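Local structure of cruciferin (Brassica napus, 3KGL) at residues A25-V30 with R47-S52; G152-T157 with D289-P294; W340-N345 with N405-T410. The protein probably serves as a seed storage protein, a nutrient reservoir of the 11S globulin family. All blocks are in the same frame, centred on the assembly; numbering follows the deposited sequence.

Interaction 1: residues A25-V30 with R47-S52; sequences AGRIEV and RYIIES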
ATOM      1  N   ALA A  25     -13.754 -10.540 -34.606  1.00 29.14           N
ATOM      2  CA  ALA A  25     -15.071  -9.927 -34.417  1.00 45.40           C
ATOM      3  C   ALA A  25     -15.090  -8.789 -33.400  1.00 34.08           C
ATOM      4  O   ALA A  25     -16.027  -8.652 -32.617  1.00 56.76           O
ATOM      5  CB  ALA A  25     -16.117 -10.983 -34.048  1.00 27.46           C
ATOM      6  N   GLY A  26     -14.059  -7.965 -33.410  1.00 28.18           N
ATOM      7  CA  GLY A  26     -14.036  -6.817 -32.532  1.00 26.30           C
ATOM      8  C   GLY A  26     -12.610  -6.395 -32.292  1.00 61.23           C
ATOM      9  O   GLY A  26     -11.675  -6.979 -32.858  1.00 36.31           O
ATOM     10  N   ARG A  27     -12.429  -5.387 -31.449  1.00 11.62           N
ATOM     11  CA  ARG A  27     -11.081  -4.949 -31.158  1.00 28.79           C
ATOM     12  C   ARG A  27     -10.929  -4.356 -29.762  1.00 56.41           C
ATOM     13  O   ARG A  27     -11.860  -3.779 -29.195  1.00 45.93           O
ATOM     14  CB  ARG A  27     -10.615  -3.956 -32.219  1.00 53.95           C
ATOM     15  CG  ARG A  27     -11.530  -2.778 -32.365  1.00 38.02           C
ATOM     16  CD  ARG A  27     -11.137  -1.897 -33.512  1.00 25.51           C
ATOM     17  NE  ARG A  27     -12.199  -0.931 -33.762  1.00 45.54           N
ATOM     18  CZ  ARG A  27     -11.994   0.295 -34.221  1.00 73.80           C
ATOM     19  NH1 ARG A  27     -10.755   0.707 -34.485  1.00 47.65           N
ATOM     20  NH2 ARG A  27     -13.029   1.106 -34.406  1.00 81.95           N
ATOM     21  N   ILE A  28      -9.726  -4.514 -29.225  1.00 51.48           N
ATOM     22  CA  ILE A  28      -9.373  -4.007 -27.913  1.00 43.55           C
ATOM     23  C   ILE A  28      -8.548  -2.734 -28.104  1.00 28.28           C
ATOM     24  O   ILE A  28      -7.436  -2.771 -28.620  1.00 38.48           O
ATOM     25  CB  ILE A  28      -8.562  -5.075 -27.116  1.00 27.28           C
ATOM     26  CG1 ILE A  28      -9.374  -6.363 -26.979  1.00 21.64           C
ATOM     27  CG2 ILE A  28      -8.169  -4.557 -25.748  1.00 32.93           C
ATOM     28  CD1 ILE A  28      -8.530  -7.601 -26.861  1.00 56.94           C
ATOM     29  N   GLU A  29      -9.102  -1.605 -27.694  1.00 16.14           N
ATOM     30  CA  GLU A  29      -8.398  -0.344 -27.805  1.00 18.62           C
ATOM     31  C   GLU A  29      -7.847   0.065 -26.464  1.00 27.74           C
ATOM     32  O   GLU A  29      -8.593   0.306 -25.520  1.00 37.21           O
ATOM     33  CB  GLU A  29      -9.332   0.723 -28.365  1.00 32.98           C
ATOM     34  CG  GLU A  29      -9.863   0.331 -29.733  1.00 46.31           C
ATOM     35  CD  GLU A  29     -10.669   1.411 -30.378  1.00 46.47           C
ATOM     36  OE1 GLU A  29     -11.600   1.937 -29.729  1.00 51.19           O
ATOM     37  OE2 GLU A  29     -10.375   1.727 -31.547  1.00 91.68           O
ATOM     38  N   VAL A  30      -6.530   0.135 -26.379  1.00 11.55           N
ATOM     39  CA  VAL A  30      -5.896   0.305 -25.089  1.00 29.67           C
ATOM     40  C   VAL A  30      -5.121   1.615 -24.991  1.00 46.33           C
ATOM     41  O   VAL A  30      -4.342   1.954 -25.891  1.00 25.54           O
ATOM     42  CB  VAL A  30      -5.018  -0.927 -24.745  1.00 25.39           C
ATOM     43  CG1 VAL A  30      -4.521  -1.578 -26.006  1.00 40.39           C
ATOM     44  CG2 VAL A  30      -3.869  -0.551 -23.831  1.00 26.18           C
ATOM     45  N   ARG A  47     -10.876  -0.064 -23.887  1.00 32.47           N
ATOM     46  CA  ARG A  47     -12.236  -0.145 -24.389  1.00 20.32           C
ATOM     47  C   ARG A  47     -12.334  -1.382 -25.231  1.00 26.07           C
ATOM     48  O   ARG A  47     -11.570  -1.545 -26.165  1.00 32.19           O
ATOM     49  CB  ARG A  47     -12.578   1.063 -25.252  1.00 32.65           C
ATOM     50  CG  ARG A  47     -13.902   0.927 -25.965  1.00 31.88           C
ATOM     51  CD  ARG A  47     -13.953   1.758 -27.234  1.00 36.09           C
ATOM     52  NE  ARG A  47     -14.146   3.170 -26.957  1.00 14.06           N
ATOM     53  CZ  ARG A  47     -13.309   4.129 -27.322  1.00 27.37           C
ATOM     54  NH1 ARG A  47     -12.209   3.846 -28.003  1.00 16.67           N
ATOM     55  NH2 ARG A  47     -13.582   5.385 -27.007  1.00 34.63           N
ATOM     56  N   TYR A  48     -13.253  -2.271 -24.879  1.00 35.74           N
ATOM     57  CA  TYR A  48     -13.589  -3.385 -25.744  1.00 32.04           C
ATOM     58  C   TYR A  48     -14.633  -2.877 -26.709  1.00 28.15           C
ATOM     59  O   TYR A  48     -15.638  -2.309 -26.273  1.00 50.85           O
ATOM     60  CB  TYR A  48     -14.215  -4.527 -24.951  1.00 25.65           C
ATOM     61  CG  TYR A  48     -13.364  -5.111 -23.852  1.00 34.35           C
ATOM     62  CD1 TYR A  48     -11.977  -5.095 -23.929  1.00 37.71           C
ATOM     63  CD2 TYR A  48     -13.953  -5.717 -22.751  1.00 16.91           C
ATOM     64  CE1 TYR A  48     -11.199  -5.644 -22.927  1.00 34.65           C
ATOM     65  CE2 TYR A  48     -13.189  -6.268 -21.752  1.00 61.24           C
ATOM     66  CZ  TYR A  48     -11.812  -6.234 -21.841  1.00 56.58           C
ATOM     67  OH  TYR A  48     -11.056  -6.791 -20.837  1.00 35.47           O
ATOM     68  N   ILE A  49     -14.415  -3.067 -28.010  1.00 32.85           N
ATOM     69  CA  ILE A  49     -15.492  -2.836 -28.981  1.00 45.18           C
ATOM     70  C   ILE A  49     -15.920  -4.107 -29.691  1.00 36.08           C
ATOM     71  O   ILE A  49     -15.292  -4.502 -30.678  1.00 31.51           O
ATOM     72  CB  ILE A  49     -15.125  -1.841 -30.069  1.00 15.81           C
ATOM     73  CG1 ILE A  49     -14.327  -0.675 -29.494  1.00 27.00           C
ATOM     74  CG2 ILE A  49     -16.382  -1.361 -30.686  1.00  8.62           C
ATOM     75  CD1 ILE A  49     -14.349   0.562 -30.356  1.00 50.05           C
ATOM     76  N   ILE A  50     -16.996  -4.725 -29.200  1.00 17.98           N
ATOM     77  CA  ILE A  50     -17.376  -6.068 -29.637  1.00 38.64           C
ATOM     78  C   ILE A  50     -18.498  -6.076 -30.678  1.00 48.58           C
ATOM     79  O   ILE A  50     -19.579  -5.527 -30.450  1.00 31.81           O
ATOM     80  CB  ILE A  50     -17.749  -6.972 -28.448  1.00 28.71           C
ATOM     81  CG1 ILE A  50     -16.693  -6.853 -27.349  1.00 26.43           C
ATOM     82  CG2 ILE A  50     -17.858  -8.411 -28.913  1.00 36.82           C
ATOM     83  CD1 ILE A  50     -17.199  -7.214 -25.987  1.00 24.27           C
ATOM     84  N   GLU A  51     -18.227  -6.712 -31.819  1.00 35.52           N
ATOM     85  CA  GLU A  51     -19.163  -6.741 -32.939  1.00 45.51           C
ATOM     86  C   GLU A  51     -20.282  -7.728 -32.677  1.00 46.09           C
ATOM     87  O   GLU A  51     -20.411  -8.232 -31.569  1.00 80.24           O
ATOM     88  CB  GLU A  51     -18.440  -7.091 -34.243  1.00 52.31           C
ATOM     89  CG  GLU A  51     -17.600  -5.962 -34.819  1.00 38.42           C
ATOM     90  CD  GLU A  51     -18.405  -4.677 -35.035  1.00118.42           C
ATOM     91  OE1 GLU A  51     -19.647  -4.697 -34.846  1.00 79.05           O
ATOM     92  OE2 GLU A  51     -17.793  -3.644 -35.400  1.00 90.49           O
ATOM     93  N   SER A  52     -21.096  -8.011 -33.687  1.00 50.58           N
ATOM     94  CA  SER A  52     -22.214  -8.916 -33.473  1.00 37.03           C
ATOM     95  C   SER A  52     -21.798 -10.369 -33.660  1.00 50.89           C
ATOM     96  O   SER A  52     -20.964 -10.674 -34.518  1.00 30.86           O
ATOM     97  CB  SER A  52     -23.381  -8.554 -34.372  1.00 40.54           C
ATOM     98  OG  SER A  52     -24.589  -8.640 -33.640  1.00 94.02           O
TER

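Interaction 2: residues G152-T157 with D289-P294; sequences GDTIAT and DNLDDP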
ATOM      1  N   GLY A 152     -25.065   1.116 -19.153  1.00 33.47           N
ATOM      2  CA  GLY A 152     -25.129   1.700 -17.829  1.00 26.51           C
ATOM      3  C   GLY A 152     -24.720   0.748 -16.720  1.00 46.80           C
ATOM      4  O   GLY A 152     -24.453   1.172 -15.591  1.00 33.40           O
ATOM      5  N   ASP A 153     -24.682  -0.543 -17.024  1.00 25.78           N
ATOM      6  CA  ASP A 153     -24.231  -1.511 -16.039  1.00 28.49           C
ATOM      7  C   ASP A 153     -22.793  -1.186 -15.650  1.00 43.83           C
ATOM      8  O   ASP A 153     -21.964  -0.867 -16.495  1.00 28.58           O
ATOM      9  CB  ASP A 153     -24.312  -2.948 -16.573  1.00 32.97           C
ATOM     10  CG  ASP A 153     -25.733  -3.495 -16.616  1.00 54.84           C
ATOM     11  OD1 ASP A 153     -26.590  -3.038 -15.825  1.00 55.57           O
ATOM     12  OD2 ASP A 153     -25.983  -4.399 -17.447  1.00 33.30           O
ATOM     13  N   THR A 154     -22.504  -1.268 -14.360  1.00 44.41           N
ATOM     14  CA  THR A 154     -21.156  -1.078 -13.871  1.00 23.50           C
ATOM     15  C   THR A 154     -20.693  -2.357 -13.174  1.00 39.21           C
ATOM     16  O   THR A 154     -21.261  -2.759 -12.163  1.00 51.36           O
ATOM     17  CB  THR A 154     -21.100   0.120 -12.929  1.00 43.82           C
ATOM     18  OG1 THR A 154     -21.830   1.205 -13.517  1.00 39.80           O
ATOM     19  CG2 THR A 154     -19.649   0.551 -12.686  1.00 29.28           C
ATOM     20  N   ILE A 155     -19.669  -2.993 -13.737  1.00 48.99           N
ATOM     21  CA  ILE A 155     -19.177  -4.289 -13.268  1.00 34.30           C
ATOM     22  C   ILE A 155     -17.882  -4.189 -12.464  1.00 37.52           C
ATOM     23  O   ILE A 155     -16.996  -3.412 -12.815  1.00 61.01           O
ATOM     24  CB  ILE A 155     -18.910  -5.237 -14.458  1.00 45.75           C
ATOM     25  CG1 ILE A 155     -20.217  -5.841 -14.980  1.00 37.46           C
ATOM     26  CG2 ILE A 155     -17.908  -6.317 -14.069  1.00 36.44           C
ATOM     27  CD1 ILE A 155     -20.790  -5.104 -16.156  1.00 40.37           C
ATOM     28  N   ALA A 156     -17.764  -4.987 -11.398  1.00 56.81           N
ATOM     29  CA  ALA A 156     -16.525  -5.049 -10.613  1.00 41.95           C
ATOM     30  C   ALA A 156     -15.846  -6.419 -10.661  1.00 58.59           C
ATOM     31  O   ALA A 156     -16.505  -7.466 -10.668  1.00 46.68           O
ATOM     32  CB  ALA A 156     -16.764  -4.634  -9.190  1.00 11.63           C
ATOM     33  N   THR A 157     -14.517  -6.391 -10.686  1.00 35.46           N
ATOM     34  CA  THR A 157     -13.730  -7.598 -10.832  1.00 35.28           C
ATOM     35  C   THR A 157     -12.499  -7.603  -9.939  1.00 34.23           C
ATOM     36  O   THR A 157     -11.664  -6.713 -10.017  1.00 62.86           O
ATOM     37  CB  THR A 157     -13.329  -7.816 -12.298  1.00 47.74           C
ATOM     38  OG1 THR A 157     -14.222  -8.765 -12.887  1.00 62.21           O
ATOM     39  CG2 THR A 157     -11.905  -8.345 -12.405  1.00 91.20           C
ATOM     40  N   ASP A 289     -24.187  -3.467 -11.262  1.00 62.91           N
ATOM     41  CA  ASP A 289     -25.141  -2.427 -10.873  1.00 48.14           C
ATOM     42  C   ASP A 289     -25.344  -1.441 -12.023  1.00 34.50           C
ATOM     43  O   ASP A 289     -24.442  -1.239 -12.826  1.00 48.06           O
ATOM     44  CB  ASP A 289     -24.647  -1.692  -9.621  1.00 39.59           C
ATOM     45  CG  ASP A 289     -25.786  -1.069  -8.819  1.00 78.37           C
ATOM     46  OD1 ASP A 289     -26.805  -0.668  -9.424  1.00 75.25           O
ATOM     47  OD2 ASP A 289     -25.668  -0.981  -7.580  1.00 83.88           O
ATOM     48  N   ASN A 290     -26.518  -0.825 -12.114  1.00 49.98           N
ATOM     49  CA  ASN A 290     -26.779   0.092 -13.228  1.00 37.44           C
ATOM     50  C   ASN A 290     -26.846   1.571 -12.843  1.00 60.07           C
ATOM     51  O   ASN A 290     -27.706   1.992 -12.066  1.00 50.13           O
ATOM     52  CB  ASN A 290     -28.020  -0.323 -14.027  1.00 43.87           C
ATOM     53  CG  ASN A 290     -28.146   0.438 -15.333  1.00 64.70           C
ATOM     54  OD1 ASN A 290     -28.496   1.622 -15.340  1.00 41.33           O
ATOM     55  ND2 ASN A 290     -27.850  -0.238 -16.451  1.00 27.04           N
ATOM     56  N   LEU A 291     -25.929   2.352 -13.413  1.00 68.83           N
ATOM     57  CA  LEU A 291     -25.763   3.752 -13.052  1.00 37.78           C
ATOM     58  C   LEU A 291     -26.651   4.676 -13.873  1.00 61.13           C
ATOM     59  O   LEU A 291     -26.788   5.856 -13.548  1.00 47.40           O
ATOM     60  CB  LEU A 291     -24.298   4.161 -13.196  1.00 55.11           C
ATOM     61  CG  LEU A 291     -23.407   3.697 -12.055  1.00 31.01           C
ATOM     62  CD1 LEU A 291     -22.025   4.277 -12.206  1.00 13.08           C
ATOM     63  CD2 LEU A 291     -24.046   4.117 -10.748  1.00 33.72           C
ATOM     64  N   ASP A 292     -27.252   4.144 -14.936  1.00 50.38           N
ATOM     65  CA  ASP A 292     -28.238   4.897 -15.714  1.00 48.52           C
ATOM     66  C   ASP A 292     -29.620   4.902 -15.045  1.00 77.23           C
ATOM     67  O   ASP A 292     -30.608   5.332 -15.640  1.00 49.76           O
ATOM     68  CB  ASP A 292     -28.335   4.346 -17.132  1.00 48.16           C
ATOM     69  CG  ASP A 292     -27.238   4.869 -18.030  1.00 64.37           C
ATOM     70  OD1 ASP A 292     -26.606   5.881 -17.654  1.00 54.21           O
ATOM     71  OD2 ASP A 292     -27.015   4.274 -19.108  1.00 52.59           O
ATOM     72  N   ASP A 293     -29.663   4.427 -13.801  1.00101.92           N
ATOM     73  CA  ASP A 293     -30.880   4.391 -12.994  1.00 44.60           C
ATOM     74  C   ASP A 293     -30.923   5.586 -12.044  1.00 95.92           C
ATOM     75  O   ASP A 293     -30.273   5.575 -10.991  1.00102.87           O
ATOM     76  CB  ASP A 293     -30.927   3.093 -12.184  1.00 83.83           C
ATOM     77  CG  ASP A 293     -32.339   2.679 -11.817  1.00 97.59           C
ATOM     78  OD1 ASP A 293     -33.175   3.568 -11.513  1.00 53.73           O
ATOM     79  OD2 ASP A 293     -32.604   1.455 -11.834  1.00 73.36           O
ATOM     80  N   PRO A 294     -31.686   6.626 -12.423  1.00 74.92           N
ATOM     81  CA  PRO A 294     -31.879   7.890 -11.695  1.00 92.89           C
ATOM     82  C   PRO A 294     -32.581   7.766 -10.336  1.00 80.72           C
ATOM     83  O   PRO A 294     -32.539   8.715  -9.554  1.00 42.93           O
ATOM     84  CB  PRO A 294     -32.751   8.709 -12.650  1.00 46.76           C
ATOM     85  CG  PRO A 294     -32.485   8.143 -13.979  1.00 47.69           C
ATOM     86  CD  PRO A 294     -32.296   6.678 -13.758  1.00 37.31           C
TER

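Interaction 3: residues W340-N345 with N405-T410; sequences WNANAN and NAQINT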
ATOM      1  N   TRP A 340     -13.155  19.192  -6.512  1.00 30.99           N
ATOM      2  CA  TRP A 340     -11.955  18.372  -6.577  1.00 29.57           C
ATOM      3  C   TRP A 340     -12.222  17.083  -5.830  1.00 17.50           C
ATOM      4  O   TRP A 340     -13.255  16.943  -5.208  1.00 36.31           O
ATOM      5  CB  TRP A 340     -10.750  19.102  -6.004  1.00 12.25           C
ATOM      6  CG  TRP A 340     -10.605  19.105  -4.488  1.00 51.00           C
ATOM      7  CD1 TRP A 340     -10.008  18.141  -3.714  1.00 53.38           C
ATOM      8  CD2 TRP A 340     -11.000  20.148  -3.581  1.00 36.50           C
ATOM      9  NE1 TRP A 340     -10.031  18.512  -2.391  1.00 32.63           N
ATOM     10  CE2 TRP A 340     -10.632  19.739  -2.284  1.00 31.42           C
ATOM     11  CE3 TRP A 340     -11.641  21.382  -3.741  1.00 40.27           C
ATOM     12  CZ2 TRP A 340     -10.889  20.507  -1.165  1.00 24.04           C
ATOM     13  CZ3 TRP A 340     -11.892  22.143  -2.626  1.00 24.79           C
ATOM     14  CH2 TRP A 340     -11.519  21.706  -1.356  1.00 49.23           C
ATOM     15  N   ASN A 341     -11.317  16.124  -5.913  1.00 31.19           N
ATOM     16  CA  ASN A 341     -11.478  14.910  -5.133  1.00 16.10           C
ATOM     17  C   ASN A 341     -10.496  14.892  -3.968  1.00 40.17           C
ATOM     18  O   ASN A 341      -9.293  15.075  -4.155  1.00 43.37           O
ATOM     19  CB  ASN A 341     -11.354  13.675  -6.022  1.00 32.45           C
ATOM     20  CG  ASN A 341     -12.477  13.586  -7.033  1.00 31.06           C
ATOM     21  OD1 ASN A 341     -13.514  14.211  -6.849  1.00 41.17           O
ATOM     22  ND2 ASN A 341     -12.276  12.825  -8.106  1.00 28.96           N
ATOM     23  N   ALA A 342     -11.028  14.695  -2.765  1.00 37.91           N
ATOM     24  CA  ALA A 342     -10.248  14.814  -1.540  1.00 13.07           C
ATOM     25  C   ALA A 342      -9.299  13.649  -1.331  1.00 36.94           C
ATOM     26  O   ALA A 342      -8.257  13.808  -0.689  1.00 28.35           O
ATOM     27  CB  ALA A 342     -11.162  14.949  -0.359  1.00 44.61           C
ATOM     28  N   ASN A 343      -9.651  12.485  -1.879  1.00 29.05           N
ATOM     29  CA  ASN A 343      -8.932  11.244  -1.565  1.00 41.45           C
ATOM     30  C   ASN A 343      -8.809  10.257  -2.714  1.00 39.56           C
ATOM     31  O   ASN A 343      -8.465   9.092  -2.501  1.00 39.20           O
ATOM     32  CB  ASN A 343      -9.564  10.537  -0.361  1.00 30.87           C
ATOM     33  CG  ASN A 343     -11.044  10.168  -0.583  1.00 64.19           C
ATOM     34  OD1 ASN A 343     -11.741  10.745  -1.426  1.00 19.08           O
ATOM     35  ND2 ASN A 343     -11.525   9.203   0.198  1.00 43.28           N
ATOM     36  N   ALA A 344      -9.079  10.716  -3.931  1.00 44.40           N
ATOM     37  CA  ALA A 344      -9.017   9.829  -5.087  1.00 33.43           C
ATOM     38  C   ALA A 344      -8.452  10.487  -6.334  1.00 33.71           C
ATOM     39  O   ALA A 344      -8.543  11.700  -6.534  1.00 36.89           O
ATOM     40  CB  ALA A 344     -10.389   9.263  -5.385  1.00 34.29           C
ATOM     41  N   ASN A 345      -7.864   9.663  -7.183  1.00 33.55           N
ATOM     42  CA  ASN A 345      -7.545  10.102  -8.520  1.00 27.06           C
ATOM     43  C   ASN A 345      -8.700   9.715  -9.405  1.00 28.57           C
ATOM     44  O   ASN A 345      -9.264   8.642  -9.247  1.00 54.59           O
ATOM     45  CB  ASN A 345      -6.261   9.453  -8.993  1.00 20.47           C
ATOM     46  CG  ASN A 345      -5.060  10.031  -8.317  1.00 38.22           C
ATOM     47  OD1 ASN A 345      -5.166  11.026  -7.589  1.00 21.93           O
ATOM     48  ND2 ASN A 345      -3.905   9.420  -8.538  1.00 14.36           N
ATOM     49  N   ASN A 405     -14.563   4.662  -1.532  1.00 49.25           N
ATOM     50  CA  ASN A 405     -15.523   5.744  -1.301  1.00 49.53           C
ATOM     51  C   ASN A 405     -14.911   7.134  -1.537  1.00 38.30           C
ATOM     52  O   ASN A 405     -14.079   7.595  -0.756  1.00 42.96           O
ATOM     53  CB  ASN A 405     -16.126   5.645   0.105  1.00 43.41           C
ATOM     54  CG  ASN A 405     -17.164   6.735   0.378  1.00111.11           C
ATOM     55  OD1 ASN A 405     -16.887   7.928   0.235  1.00106.43           O
ATOM     56  ND2 ASN A 405     -18.362   6.324   0.776  1.00125.68           N
ATOM     57  N   ALA A 406     -15.327   7.806  -2.608  1.00 44.03           N
ATOM     58  CA  ALA A 406     -14.728   9.092  -2.967  1.00 57.16           C
ATOM     59  C   ALA A 406     -15.431  10.284  -2.325  1.00 38.10           C
ATOM     60  O   ALA A 406     -16.655  10.355  -2.309  1.00 99.23           O
ATOM     61  CB  ALA A 406     -14.697   9.257  -4.468  1.00 16.37           C
ATOM     62  N   GLN A 407     -14.645  11.219  -1.803  1.00 21.21           N
ATOM     63  CA  GLN A 407     -15.179  12.469  -1.274  1.00 42.30           C
ATOM     64  C   GLN A 407     -14.980  13.635  -2.256  1.00 40.74           C
ATOM     65  O   GLN A 407     -13.857  14.076  -2.487  1.00 35.39           O
ATOM     66  CB  GLN A 407     -14.509  12.809   0.064  1.00 20.51           C
ATOM     67  CG  GLN A 407     -15.273  13.818   0.932  1.00 69.07           C
ATOM     68  CD  GLN A 407     -16.382  13.179   1.773  1.00116.85           C
ATOM     69  OE1 GLN A 407     -16.401  11.965   1.982  1.00 60.63           O
ATOM     70  NE2 GLN A 407     -17.308  14.004   2.266  1.00104.26           N
ATOM     71  N   ILE A 408     -16.066  14.140  -2.828  1.00 42.70           N
ATOM     72  CA  ILE A 408     -15.993  15.351  -3.641  1.00 29.31           C
ATOM     73  C   ILE A 408     -16.130  16.604  -2.751  1.00 13.64           C
ATOM     74  O   ILE A 408     -16.950  16.643  -1.837  1.00 53.39           O
ATOM     75  CB  ILE A 408     -17.089  15.364  -4.733  1.00 24.94           C
ATOM     76  CG1 ILE A 408     -17.324  13.962  -5.276  1.00 31.49           C
ATOM     77  CG2 ILE A 408     -16.716  16.287  -5.881  1.00 47.96           C
ATOM     78  CD1 ILE A 408     -18.038  13.943  -6.606  1.00 56.75           C
ATOM     79  N   ASN A 409     -15.299  17.609  -3.011  1.00 51.37           N
ATOM     80  CA  ASN A 409     -15.371  18.905  -2.344  1.00 32.59           C
ATOM     81  C   ASN A 409     -15.644  20.003  -3.361  1.00 33.92           C
ATOM     82  O   ASN A 409     -14.919  20.142  -4.335  1.00 66.79           O
ATOM     83  CB  ASN A 409     -14.069  19.195  -1.595  1.00 47.72           C
ATOM     84  CG  ASN A 409     -13.961  18.413  -0.286  1.00101.83           C
ATOM     85  OD1 ASN A 409     -14.960  17.903   0.220  1.00103.49           O
ATOM     86  ND2 ASN A 409     -12.749  18.321   0.265  1.00 41.32           N
ATOM     87  N   THR A 410     -16.702  20.770  -3.153  1.00 43.23           N
ATOM     88  CA  THR A 410     -17.059  21.807  -4.108  1.00 36.50           C
ATOM     89  C   THR A 410     -16.373  23.130  -3.730  1.00 65.58           C
ATOM     90  O   THR A 410     -16.060  23.355  -2.560  1.00 44.96           O
ATOM     91  CB  THR A 410     -18.603  21.989  -4.198  1.00 60.67           C
ATOM     92  OG1 THR A 410     -19.145  22.289  -2.908  1.00 82.45           O
ATOM     93  CG2 THR A 410     -19.255  20.728  -4.688  1.00 42.19           C
TER

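Interaction 1: residues A25-V30 with R47-S52
Glu29 and Arg47 lie side by side on one face of an antiparallel strand pair and point the same way. Glu29 runs extended beyond CG, whereas Arg47 bends at chi3 (-76°), and that bend swings its guanidinium back to the acid. Arg47 NH1 meets Glu29 OE1 at 2.6 Å in a salt bridge that is also a hydrogen bond, reaching the oxygen from above the carboxylate plane; the two flat groups are turned 57° apart. The other carboxylate oxygen faces Arg27: Glu29 OE2 sits 3.1 Å from Arg27 NH1, over the guanidinium face, held by charge alone. Ile49 crosses Glu29 on the same face.

On the other face, Ile28 CG1 packs obliquely on the Tyr48 ring, 4.2 Å from Tyr48 CD1. Apolar and aromatic residues suit this buried face. At the phi of Gly26, 156°, a CB would jam against the preceding carbonyl O and meet Ile49 O. Paired backbone bonds, such as Ile49 N to Arg27 O at 2.9 Å, fix the register. Tyr56 of strand 54-61, in the facing sheet, stacks on Tyr48, while Arg47 NH2 bonds Tyr349 OH of the C-terminal cupin: a wall of the N-terminal cupin beta-barrel.

Interaction 2: residues G152-T157 with D289-P294
Asn290 reaches Asp153 because its CG stands opposite the backbone N (chi1 -168°), which carries the amide across to Asp153, while Asp153 holds its carboxylate beside its own backbone N. The side chains cross with carboxylate and amide planes 85° apart. Asn290 ND2 gives its N-H to Asp153 OD1 at 3.1 Å, within the amide's own plane but coming down from above the carboxylate plane, 59° out of it. The same ND2 also donates to Thr151 O, and Asp153 OD2 accepts from Arg150 N, so both side chains tie down the bend that leads into strand 153-157. An amide suits one side, having N-H groups to give, and a carboxylate the other, having two oxygens to receive.

Beside this pair the backbone carries the join. Leu291 N donates to Gly152 O at 2.9 Å. Gly152 has a positive phi and no side chain, which lets Asn290 and Asp292 close over it; Asp292 OD1 forms a salt bridge with Arg327 of strand 324-331, in the C-terminal sheet. On the face of Thr154, the hydroxyl end of that residue lies against the Leu291 side chain, which also touches Ser308 of strand 305-310, in the same C-terminal sheet. Strand 288-290 is short and weakly bonded.

It nevertheless adds an outermost antiparallel strand to the N-terminal cupin sheet, next to strand 153-157, just before the chain enters strand 297-301 of the C-terminal sheet. This close joining of two beta-barrels within one chain is characteristic of the bicupin fold of 11S globulins.

Interaction 3: residues W340-N345 with N405-T410
Trp340 and Asn409 form the tight end of this contact. Asn409 CB stands over the six-membered ring of Trp340, 3.4 Å from its centroid and 10° off the ring normal, a CH-pi contact. The amide of Asn409 is turned 80° from the ring, so it stands upright against the indole, and its ND2 comes nearest at Trp340 CZ2. With chi1 at 81° the indole is folded between backbone N and carbonyl carbon, which lets it lie across the neighbouring strand. A broad flat ring suits this place: Phe60 of a second subunit stacks on it, so the same side chain serves strand pairing and subunit interface. Beneath them the backbones are locked in both directions, Trp340 N to Asn409 O at 3.0 Å and Asn409 N to Trp340 O at 3.1 Å. Just past the strand, Ala342, whose small side chain points toward the other chain, adds a bond from its N to Gln407 O at 2.9 Å.

Farther on, the chains leave regular strand geometry and the contact turns polar and looser. Asn343 spans the gap with its amide: OD1 accepts from Gln407 N at 3.0 Å, and ND2 donates to Asn405 O at 3.2 Å. Having both an acceptor and a donor, asparagine can do the work of a backbone peptide here. Ala344 CB and Ala406 CB approach only to 4.4 Å. The Gln407 side chain leads away to pack under Pro81 of the second subunit, while Asn405 is poorly ordered.

The chemistry thus passes from aromatic contact to amide bonding, with the subunit boundary running along both ends. Hydrogen bonding between the segments continues past the strands through the Asn343 side chain, without any charged group across the two segments.

Interactions 1 and 2 belong to the same N-terminal sheet, centres 20 Å apart: interaction 1 joins strands toward one end, interaction 2 adds the outermost strand at the other. Interaction 3 sits in the C-terminal cupin, its centre 32 Å from that of interaction 1 and across the chain's centre. Interaction 2 is the buried one, packed between the two barrels, and relies on backbone bonds, an amide-carboxylate bond and a glycine. Interaction 1 is partly buried and separates salt bridges on one face from apolar packing on the other. Interaction 3, also partly buried, alone meets another subunit and combines aromatic contact with neutral amide bonding.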